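Local coordinates for protein nigritoxine (Vibrio nigripulchritudo, PDB 5M41) that acts as a bacterial toxin against crustaceans and insects and is built on a new fold, at residues A[44-55]-A[99-110]; A[506-514]-A[523-531]. All coordinates share one frame; numbering follows the deposited sequence.

Interaction 1 of 2, residues A[44-55]-A[99-110]; sequences AIIEVLSQIREE and ILVNLNSPDKPY
Ile52 lies across the Tyr110 ring: its CG1 sits over one face, 3.8 Å from the ring centroid and 18° off the normal, a CH-pi contact, with the two side chains running past each other in opposite directions. With CG1 beside the backbone N (chi1 -69°), the other branch of Ile52, CG2, is left to meet Ile99 CD1 at 3.8 Å, tip to tip. One turn back, Val48 divides its methyls. CG1 faces Val101 CG1 head-on, while CG2 packs against Leu103 CD2 at 3.7 Å. Leu103 also packs on Ala44 and Ile45, a turn earlier in the helix; this end is buried and its side chains are apolar. Toward the helix C-terminus the packing gives way to polar groups at the surface. Gln51, fully extended, brings CD to the ring edge 3.7 Å from Tyr110 CE2, its amide turned 87° to the ring. Beyond it Tyr110 OH gives a weak hydrogen bond to Glu55 OE1 at 2.8 Å, but Glu55 is exposed and poorly ordered, so this link is a loose one. The whole is helix-on-sheet packing, helix 34-54 lying against one face of an antiparallel sheet where strand 98-102 turns through the 103-109 loop into edge strand 110-113.

Interaction 2 of 2, residues A[506-514]-A[523-531]; sequences EKNITYRKV and FENRLQESF
The Tyr511 ring lies flat beneath Leu527, whose CG is nearly centred over one face in a CH-pi contact, 3.9 Å from the ring centroid and only 6° off the normal. Leu527 CD2 fills the angle between Tyr511 CG and Ile509 CG2, the latter at 3.8 Å, where the Ile509 and Leu527 side chains meet at about a right angle. The tyrosine's first torsion (chi1 -139°) lies well away from a staggered value and swings the ring across to the partner strand, so that Asn525 CB comes within 3.5 Å of Tyr511 CE2. Tyr511 OH is hydrogen-bonded to Arg553. On this same face Lys513 and Asn525 run side by side; the lysine doubles back at its last two torsions, and NZ hydrogen-bonds Asn525 OD1 at 3.1 Å. It also reaches the Gly564 and Ile563 carbonyls, and Asn525 ND2 shares that of Ile563. A water joins Asn525 OD1 to Tyr511 O. Farther along, Lys507 and Glu529 make a long ion pair, each having a stronger partner in Glu548 and Arg541 respectively.

The opposite face is more polar. Arg512 bends at its third torsion and crosses Gln528 at about a right angle, with Gln528 OE1 at the guanidinium edge and the two planes 30° apart. Arg526 stretches past Val514 CG2, and its NH1 forms a salt bridge to Glu524 OE2 at 2.7 Å. Trp540 adds a cation-pi contact to Arg512. Beneath all this, paired backbone hydrogen bonds join Thr510 with Gln528, Arg512 with Arg526 and Val514 with Glu524. This is an antiparallel beta hairpin, the central two strands of a four-stranded sheet, with helix 546-555 packed over the face bearing Ile509 and Leu527.

Interaction 1 and interaction 2 belong to distant parts of one elongated chain: their centres are 78 Å apart, their nearest atoms about 60 Å, and they lie on opposite sides of the chain's centre. They follow in series, interaction 1 closing long before interaction 2 opens, and each involves a different antiparallel sheet. One fixes a helix on a five-stranded sheet, largely through apolar side chains; the other is made within a sheet, chiefly by backbone bonds. A magnesium ion is bound at Val189, Glu192 and Asp195, which belong to neither contact; the 99-110 segment is hydrogen-bonded to Thr201, Asp205 and Arg209, which follow the magnesium-binding residues in sequence.

Interaction 1 of 2, residues A[44-55]-A[99-110]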
loop_
_atom_site.group_PDB
_atom_site.type_symbol
_atom_site.label_atom_id
_atom_site.label_comp_id
_atom_site.label_asym_id
_atom_site.label_seq_id
_atom_site.Cartn_x
_atom_site.Cartn_y
_atom_site.Cartn_z
ATOM N N ALA A 44 -0.957 1.764 36.989
ATOM C CA ALA A 44 0.136 2.596 37.505
ATOM C C ALA A 44 0.382 2.386 39.014
ATOM O O ALA A 44 1.535 2.233 39.459
ATOM C CB ALA A 44 -0.114 4.075 37.213
ATOM N N ILE A 45 -0.696 2.406 39.793
ATOM C CA ILE A 45 -0.619 2.146 41.231
ATOM C C ILE A 45 -0.010 0.763 41.492
ATOM O O ILE A 45 0.939 0.633 42.284
ATOM C CB ILE A 45 -1.990 2.249 41.917
ATOM C CG1 ILE A 45 -2.521 3.679 41.821
ATOM C CG2 ILE A 45 -1.883 1.894 43.405
ATOM C CD1 ILE A 45 -4.018 3.772 42.103
ATOM N N ILE A 46 -0.559 -0.258 40.830
ATOM C CA ILE A 46 -0.024 -1.620 40.918
ATOM C C ILE A 46 1.485 -1.644 40.656
ATOM O O ILE A 46 2.234 -2.257 41.417
ATOM C CB ILE A 46 -0.733 -2.600 39.964
ATOM C CG1 ILE A 46 -2.146 -2.923 40.485
ATOM C CG2 ILE A 46 0.053 -3.903 39.879
ATOM C CD1 ILE A 46 -3.115 -3.436 39.417
ATOM N N GLU A 47 1.936 -0.965 39.605
ATOM C CA GLU A 47 3.358 -0.921 39.336
ATOM C C GLU A 47 4.145 -0.353 40.523
ATOM O O GLU A 47 5.194 -0.892 40.897
ATOM C CB GLU A 47 3.662 -0.178 38.035
ATOM C CG GLU A 47 5.137 0.002 37.698
ATOM C CD GLU A 47 5.917 -1.308 37.534
ATOM O OE1 GLU A 47 5.319 -2.398 37.376
ATOM O OE2 GLU A 47 7.155 -1.240 37.559
ATOM N N VAL A 48 3.654 0.730 41.117
ATOM C CA VAL A 48 4.398 1.398 42.182
ATOM C C VAL A 48 4.376 0.547 43.462
ATOM O O VAL A 48 5.396 0.418 44.140
ATOM C CB VAL A 48 3.934 2.864 42.394
ATOM C CG1 VAL A 48 4.604 3.502 43.604
ATOM C CG2 VAL A 48 4.208 3.676 41.132
ATOM N N LEU A 49 3.231 -0.057 43.770
ATOM C CA LEU A 49 3.180 -1.016 44.865
ATOM C C LEU A 49 4.178 -2.171 44.673
ATOM O O LEU A 49 4.841 -2.534 45.642
ATOM C CB LEU A 49 1.770 -1.555 45.107
ATOM C CG LEU A 49 0.669 -0.546 45.429
ATOM C CD1 LEU A 49 -0.652 -1.280 45.567
ATOM C CD2 LEU A 49 0.973 0.244 46.702
ATOM N N SER A 50 4.309 -2.727 43.457
ATOM C CA SER A 50 5.302 -3.788 43.203
ATOM C C SER A 50 6.711 -3.309 43.530
ATOM O O SER A 50 7.512 -4.042 44.115
ATOM C CB SER A 50 5.288 -4.276 41.750
ATOM O OG SER A 50 3.992 -4.727 41.402
ATOM N N GLN A 51 7.011 -2.075 43.150
ATOM C CA GLN A 51 8.319 -1.519 43.426
ATOM C C GLN A 51 8.537 -1.326 44.935
ATOM O O GLN A 51 9.609 -1.652 45.465
ATOM C CB GLN A 51 8.562 -0.245 42.620
ATOM C CG GLN A 51 9.985 0.280 42.758
ATOM C CD GLN A 51 10.251 1.532 41.936
ATOM O OE1 GLN A 51 11.316 2.148 42.055
ATOM N NE2 GLN A 51 9.287 1.921 41.111
ATOM N N ILE A 52 7.510 -0.837 45.627
ATOM C CA ILE A 52 7.576 -0.684 47.082
ATOM C C ILE A 52 7.807 -2.051 47.738
ATOM O O ILE A 52 8.650 -2.188 48.630
ATOM C CB ILE A 52 6.306 -0.025 47.675
ATOM C CG1 ILE A 52 6.213 1.447 47.273
ATOM C CG2 ILE A 52 6.309 -0.138 49.201
ATOM C CD1 ILE A 52 4.836 2.046 47.474
ATOM N N ARG A 53 7.059 -3.053 47.283
ATOM C CA ARG A 53 7.130 -4.376 47.860
ATOM C C ARG A 53 8.527 -4.978 47.727
ATOM O O ARG A 53 9.121 -5.374 48.730
ATOM C CB ARG A 53 6.074 -5.296 47.252
ATOM C CG ARG A 53 6.001 -6.659 47.922
ATOM C CD ARG A 53 4.644 -7.316 47.735
ATOM N NE ARG A 53 4.363 -7.661 46.337
ATOM C CZ ARG A 53 4.838 -8.735 45.709
ATOM N NH1 ARG A 53 5.642 -9.588 46.344
ATOM N NH2 ARG A 53 4.513 -8.955 44.439
ATOM N N GLU A 54 9.052 -5.022 46.505
ATOM C CA GLU A 54 10.351 -5.648 46.227
ATOM C C GLU A 54 11.513 -4.962 46.956
ATOM O O GLU A 54 12.506 -5.604 47.302
ATOM C CB GLU A 54 10.621 -5.699 44.716
ATOM C CG GLU A 54 10.937 -4.345 44.088
ATOM C CD GLU A 54 11.333 -4.425 42.620
ATOM O OE1 GLU A 54 11.822 -5.490 42.175
ATOM O OE2 GLU A 54 11.167 -3.406 41.908
ATOM N N GLU A 55 11.361 -3.662 47.200
ATOM C CA GLU A 55 12.402 -2.821 47.784
ATOM C C GLU A 55 12.291 -2.765 49.323
ATOM O O GLU A 55 12.970 -1.976 49.978
ATOM C CB GLU A 55 12.316 -1.429 47.138
ATOM C CG GLU A 55 13.538 -0.542 47.270
ATOM C CD GLU A 55 13.352 0.547 48.312
ATOM O OE1 GLU A 55 12.194 0.807 48.716
ATOM O OE2 GLU A 55 14.367 1.150 48.728
ATOM N N ILE A 99 4.000 6.324 53.500
ATOM C CA ILE A 99 4.600 6.480 52.179
ATOM C C ILE A 99 3.806 7.469 51.323
ATOM O O ILE A 99 2.597 7.310 51.154
ATOM C CB ILE A 99 4.710 5.115 51.458
ATOM C CG1 ILE A 99 5.673 4.179 52.215
ATOM C CG2 ILE A 99 5.158 5.303 50.010
ATOM C CD1 ILE A 99 5.882 2.841 51.540
ATOM N N LEU A 100 4.507 8.484 50.822
ATOM C CA LEU A 100 3.967 9.459 49.906
ATOM C C LEU A 100 4.216 8.944 48.499
ATOM O O LEU A 100 5.356 8.658 48.151
ATOM C CB LEU A 100 4.681 10.810 50.087
ATOM C CG LEU A 100 4.332 11.855 49.029
ATOM C CD1 LEU A 100 2.861 12.270 49.146
ATOM C CD2 LEU A 100 5.236 13.064 49.203
ATOM N N VAL A 101 3.150 8.801 47.714
ATOM C CA VAL A 101 3.271 8.357 46.318
ATOM C C VAL A 101 3.050 9.535 45.355
ATOM O O VAL A 101 2.125 10.339 45.555
ATOM C CB VAL A 101 2.297 7.201 46.018
ATOM C CG1 VAL A 101 2.387 6.781 44.543
ATOM C CG2 VAL A 101 2.615 5.989 46.931
ATOM N N ASN A 102 3.925 9.646 44.348
ATOM C CA ASN A 102 3.767 10.550 43.211
ATOM C C ASN A 102 3.919 9.699 41.955
ATOM O O ASN A 102 5.032 9.380 41.518
ATOM C CB ASN A 102 4.818 11.689 43.221
ATOM C CG ASN A 102 4.652 12.667 42.050
ATOM O OD1 ASN A 102 3.785 12.490 41.165
ATOM N ND2 ASN A 102 5.504 13.695 42.016
ATOM N N LEU A 103 2.790 9.334 41.362
ATOM C CA LEU A 103 2.827 8.430 40.218
ATOM C C LEU A 103 3.525 9.034 39.012
ATOM O O LEU A 103 3.943 8.297 38.108
ATOM C CB LEU A 103 1.418 7.966 39.841
ATOM C CG LEU A 103 0.620 7.235 40.916
ATOM C CD1 LEU A 103 -0.810 7.084 40.430
ATOM C CD2 LEU A 103 1.226 5.867 41.253
ATOM N N ASN A 104 3.668 10.359 38.988
ATOM C CA ASN A 104 4.298 11.031 37.839
ATOM C C ASN A 104 5.748 11.468 38.081
ATOM O O ASN A 104 6.300 12.231 37.284
ATOM C CB ASN A 104 3.467 12.243 37.386
ATOM C CG ASN A 104 3.728 12.611 35.934
ATOM O OD1 ASN A 104 3.845 11.725 35.097
ATOM N ND2 ASN A 104 3.832 13.901 35.629
ATOM N N SER A 105 6.361 11.025 39.181
ATOM C CA SER A 105 7.749 11.416 39.452
ATOM C C SER A 105 8.715 10.514 38.702
ATOM O O SER A 105 8.628 9.309 38.829
ATOM C CB SER A 105 8.066 11.334 40.940
ATOM O OG SER A 105 9.432 11.674 41.194
ATOM N N PRO A 106 9.647 11.089 37.936
ATOM C CA PRO A 106 10.662 10.264 37.264
ATOM C C PRO A 106 11.459 9.370 38.235
ATOM O O PRO A 106 11.700 8.195 37.961
ATOM C CB PRO A 106 11.606 11.295 36.645
ATOM C CG PRO A 106 10.812 12.556 36.560
ATOM C CD PRO A 106 9.809 12.529 37.673
ATOM N N ASP A 107 11.826 9.909 39.382
ATOM C CA ASP A 107 12.820 9.256 40.207
ATOM C C ASP A 107 12.352 8.973 41.640
ATOM O O ASP A 107 12.886 8.094 42.300
ATOM C CB ASP A 107 14.103 10.089 40.189
ATOM C CG ASP A 107 13.861 11.535 40.574
ATOM O OD1 ASP A 107 14.552 12.012 41.492
ATOM O OD2 ASP A 107 12.972 12.201 39.979
ATOM N N LYS A 108 11.333 9.698 42.103
ATOM C CA LYS A 108 10.769 9.474 43.446
ATOM C C LYS A 108 9.293 9.080 43.380
ATOM O O LYS A 108 8.415 9.843 43.871
ATOM C CB LYS A 108 10.941 10.738 44.317
ATOM C CG LYS A 108 12.378 11.103 44.659
ATOM C CD LYS A 108 12.686 10.828 46.133
ATOM C CE LYS A 108 12.849 9.336 46.442
ATOM N NZ LYS A 108 12.338 8.971 47.794
ATOM N N PRO A 109 8.986 7.902 42.776
ATOM C CA PRO A 109 7.559 7.550 42.704
ATOM C C PRO A 109 6.968 7.309 44.088
ATOM O O PRO A 109 5.763 7.463 44.268
ATOM C CB PRO A 109 7.538 6.266 41.856
ATOM C CG PRO A 109 8.929 5.743 41.908
ATOM C CD PRO A 109 9.832 6.930 42.060
ATOM N N TYR A 110 7.817 6.952 45.059
ATOM C CA TYR A 110 7.398 6.796 46.461
ATOM C C TYR A 110 8.504 7.315 47.375
ATOM O O TYR A 110 9.683 7.148 47.084
ATOM C CB TYR A 110 7.057 5.343 46.801
ATOM C CG TYR A 110 8.226 4.384 46.645
ATOM C CD1 TYR A 110 9.014 4.024 47.737
ATOM C CD2 TYR A 110 8.539 3.840 45.399
ATOM C CE1 TYR A 110 10.086 3.152 47.588
ATOM C CE2 TYR A 110 9.606 2.971 45.238
ATOM C CZ TYR A 110 10.379 2.628 46.328
ATOM O OH TYR A 110 11.448 1.761 46.142
#

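Interaction 2 of 2, residues A[506-514]-A[523-531]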
loop_
_atom_site.group_PDB
_atom_site.type_symbol
_atom_site.label_atom_id
_atom_site.label_comp_id
_atom_site.label_asym_id
_atom_site.label_seq_id
_atom_site.Cartn_x
_atom_site.Cartn_y
_atom_site.Cartn_z
ATOM N N GLU A 506 17.958 7.570 -23.525
ATOM C CA GLU A 506 17.113 7.404 -24.702
ATOM C C GLU A 506 17.704 6.334 -25.608
ATOM O O GLU A 506 18.913 6.319 -25.838
ATOM C CB GLU A 506 17.005 8.703 -25.492
ATOM C CG GLU A 506 16.283 9.826 -24.767
ATOM C CD GLU A 506 15.869 10.946 -25.704
ATOM O OE1 GLU A 506 16.398 11.002 -26.828
ATOM O OE2 GLU A 506 15.007 11.769 -25.327
ATOM N N LYS A 507 16.847 5.447 -26.116
ATOM C CA LYS A 507 17.255 4.431 -27.087
ATOM C C LYS A 507 16.333 4.477 -28.297
ATOM O O LYS A 507 15.114 4.679 -28.162
ATOM C CB LYS A 507 17.204 3.023 -26.477
ATOM C CG LYS A 507 18.099 2.788 -25.273
ATOM C CD LYS A 507 18.198 1.298 -24.988
ATOM C CE LYS A 507 18.793 1.021 -23.613
ATOM N NZ LYS A 507 18.838 -0.450 -23.358
ATOM N N ASN A 508 16.919 4.271 -29.473
ATOM C CA ASN A 508 16.166 4.172 -30.717
ATOM C C ASN A 508 15.889 2.720 -31.051
ATOM O O ASN A 508 16.825 1.932 -31.273
ATOM C CB ASN A 508 16.920 4.833 -31.873
ATOM C CG ASN A 508 17.070 6.323 -31.687
ATOM O OD1 ASN A 508 16.106 7.032 -31.403
ATOM N ND2 ASN A 508 18.283 6.809 -31.850
ATOM N N ILE A 509 14.597 2.385 -31.103
ATOM C CA ILE A 509 14.136 1.020 -31.265
ATOM C C ILE A 509 13.406 0.829 -32.581
ATOM O O ILE A 509 12.565 1.640 -32.962
ATOM C CB ILE A 509 13.182 0.634 -30.101
ATOM C CG1 ILE A 509 13.808 1.023 -28.747
ATOM C CG2 ILE A 509 12.819 -0.845 -30.157
ATOM C CD1 ILE A 509 15.134 0.345 -28.432
ATOM N N THR A 510 13.728 -0.258 -33.266
ATOM C CA THR A 510 13.062 -0.604 -34.509
ATOM C C THR A 510 12.738 -2.065 -34.428
ATOM O O THR A 510 13.555 -2.853 -33.925
ATOM C CB THR A 510 13.993 -0.357 -35.729
ATOM O OG1 THR A 510 14.292 1.035 -35.786
ATOM C CG2 THR A 510 13.340 -0.789 -37.059
ATOM N N TYR A 511 11.553 -2.436 -34.910
ATOM C CA TYR A 511 11.211 -3.837 -35.036
ATOM C C TYR A 511 11.813 -4.419 -36.324
ATOM O O TYR A 511 11.258 -4.257 -37.414
ATOM C CB TYR A 511 9.689 -4.014 -35.034
ATOM C CG TYR A 511 9.191 -5.182 -34.248
ATOM C CD1 TYR A 511 7.913 -5.150 -33.689
ATOM C CD2 TYR A 511 9.982 -6.310 -34.036
ATOM C CE1 TYR A 511 7.421 -6.212 -32.952
ATOM C CE2 TYR A 511 9.501 -7.386 -33.288
ATOM C CZ TYR A 511 8.213 -7.318 -32.755
ATOM O OH TYR A 511 7.694 -8.344 -32.015
ATOM N N ARG A 512 12.925 -5.133 -36.184
ATOM C CA ARG A 512 13.723 -5.553 -37.340
ATOM C C ARG A 512 13.645 -7.046 -37.612
ATOM O O ARG A 512 13.374 -7.827 -36.695
ATOM C CB ARG A 512 15.183 -5.213 -37.099
ATOM C CG ARG A 512 15.486 -3.742 -37.055
ATOM C CD ARG A 512 16.875 -3.570 -36.481
ATOM N NE ARG A 512 17.911 -3.637 -37.499
ATOM C CZ ARG A 512 18.887 -4.544 -37.565
ATOM N NH1 ARG A 512 18.993 -5.524 -36.677
ATOM N NH2 ARG A 512 19.777 -4.459 -38.536
ATOM N N LYS A 513 13.919 -7.442 -38.860
ATOM C CA LYS A 513 13.879 -8.856 -39.216
ATOM C C LYS A 513 15.287 -9.421 -39.282
ATOM O O LYS A 513 16.056 -9.085 -40.187
ATOM C CB LYS A 513 13.098 -9.100 -40.516
ATOM C CG LYS A 513 12.322 -10.418 -40.495
ATOM C CD LYS A 513 11.375 -10.574 -41.675
ATOM C CE LYS A 513 10.050 -9.849 -41.476
ATOM N NZ LYS A 513 9.006 -10.710 -40.853
ATOM N N VAL A 514 15.623 -10.260 -38.307
ATOM C CA VAL A 514 16.981 -10.773 -38.160
ATOM C C VAL A 514 17.076 -12.291 -38.345
ATOM O O VAL A 514 16.092 -12.999 -38.139
ATOM C CB VAL A 514 17.609 -10.385 -36.803
ATOM C CG1 VAL A 514 17.696 -8.875 -36.675
ATOM C CG2 VAL A 514 16.862 -11.020 -35.633
ATOM N N PHE A 523 14.156 -16.181 -40.830
ATOM C CA PHE A 523 14.303 -14.898 -40.182
ATOM C C PHE A 523 13.152 -14.692 -39.190
ATOM O O PHE A 523 12.090 -15.285 -39.337
ATOM C CB PHE A 523 14.308 -13.800 -41.253
ATOM C CG PHE A 523 15.545 -13.802 -42.124
ATOM C CD1 PHE A 523 16.552 -12.863 -41.921
ATOM C CD2 PHE A 523 15.708 -14.743 -43.143
ATOM C CE1 PHE A 523 17.695 -12.861 -42.711
ATOM C CE2 PHE A 523 16.849 -14.749 -43.927
ATOM C CZ PHE A 523 17.843 -13.805 -43.713
ATOM N N GLU A 524 13.379 -13.865 -38.174
ATOM C CA GLU A 524 12.372 -13.584 -37.163
ATOM C C GLU A 524 12.427 -12.097 -36.864
ATOM O O GLU A 524 13.413 -11.427 -37.202
ATOM C CB GLU A 524 12.666 -14.378 -35.891
ATOM C CG GLU A 524 13.833 -13.801 -35.099
ATOM C CD GLU A 524 14.380 -14.736 -34.045
ATOM O OE1 GLU A 524 13.789 -15.810 -33.827
ATOM O OE2 GLU A 524 15.412 -14.390 -33.431
ATOM N N ASN A 525 11.378 -11.587 -36.220
ATOM C CA ASN A 525 11.285 -10.168 -35.857
ATOM C C ASN A 525 11.836 -9.928 -34.457
ATOM O O ASN A 525 11.633 -10.746 -33.559
ATOM C CB ASN A 525 9.840 -9.670 -35.970
ATOM C CG ASN A 525 9.263 -9.862 -37.367
ATOM O OD1 ASN A 525 9.607 -9.139 -38.298
ATOM N ND2 ASN A 525 8.387 -10.842 -37.519
ATOM N N ARG A 526 12.550 -8.819 -34.283
ATOM C CA ARG A 526 13.101 -8.471 -32.988
ATOM C C ARG A 526 13.157 -6.985 -32.825
ATOM O O ARG A 526 13.589 -6.284 -33.750
ATOM C CB ARG A 526 14.497 -9.053 -32.810
ATOM C CG ARG A 526 14.515 -10.394 -32.109
ATOM C CD ARG A 526 15.917 -10.696 -31.627
ATOM N NE ARG A 526 15.912 -11.709 -30.577
ATOM C CZ ARG A 526 16.509 -12.893 -30.670
ATOM N NH1 ARG A 526 17.180 -13.226 -31.771
ATOM N NH2 ARG A 526 16.443 -13.744 -29.654
ATOM N N LEU A 527 12.722 -6.508 -31.651
ATOM C CA LEU A 527 12.892 -5.109 -31.287
ATOM C C LEU A 527 14.365 -4.887 -30.920
ATOM O O LEU A 527 14.913 -5.564 -30.038
ATOM C CB LEU A 527 11.991 -4.727 -30.115
ATOM C CG LEU A 527 10.494 -4.584 -30.441
ATOM C CD1 LEU A 527 9.634 -4.619 -29.175
ATOM C CD2 LEU A 527 10.214 -3.340 -31.286
ATOM N N GLN A 528 15.014 -3.944 -31.595
ATOM C CA GLN A 528 16.445 -3.762 -31.381
ATOM C C GLN A 528 16.768 -2.301 -31.268
ATOM O O GLN A 528 16.095 -1.458 -31.859
ATOM C CB GLN A 528 17.245 -4.422 -32.504
ATOM C CG GLN A 528 17.283 -5.938 -32.417
ATOM C CD GLN A 528 18.207 -6.580 -33.447
ATOM O OE1 GLN A 528 18.085 -6.337 -34.644
ATOM N NE2 GLN A 528 19.109 -7.432 -32.982
ATOM N N GLU A 529 17.779 -1.999 -30.471
ATOM C CA GLU A 529 18.273 -0.641 -30.401
ATOM C C GLU A 529 19.515 -0.494 -31.313
ATOM O O GLU A 529 20.363 -1.390 -31.369
ATOM C CB GLU A 529 18.593 -0.246 -28.958
ATOM C CG GLU A 529 19.887 -0.834 -28.427
ATOM C CD GLU A 529 20.569 0.020 -27.367
ATOM O OE1 GLU A 529 20.634 1.266 -27.499
ATOM O OE2 GLU A 529 21.062 -0.581 -26.391
ATOM N N SER A 530 19.610 0.640 -32.004
ATOM C CA SER A 530 20.773 0.954 -32.841
ATOM C C SER A 530 21.777 1.800 -32.064
ATOM O O SER A 530 21.393 2.581 -31.191
ATOM C CB SER A 530 20.349 1.686 -34.114
ATOM O OG SER A 530 19.720 2.913 -33.782
ATOM N N PHE A 531 23.058 1.626 -32.372
ATOM C CA PHE A 531 24.138 2.412 -31.737
ATOM C C PHE A 531 25.376 2.453 -32.657
ATOM O O PHE A 531 25.503 1.637 -33.582
ATOM C CB PHE A 531 24.488 1.836 -30.351
ATOM C CG PHE A 531 25.111 0.463 -30.407
ATOM C CD1 PHE A 531 26.502 0.307 -30.277
ATOM C CD2 PHE A 531 24.317 -0.672 -30.621
ATOM C CE1 PHE A 531 27.084 -0.950 -30.347
ATOM C CE2 PHE A 531 24.892 -1.937 -30.689
ATOM C CZ PHE A 531 26.277 -2.077 -30.549
HETATM O O HOH W 1 10.319 -6.398 -39.041
#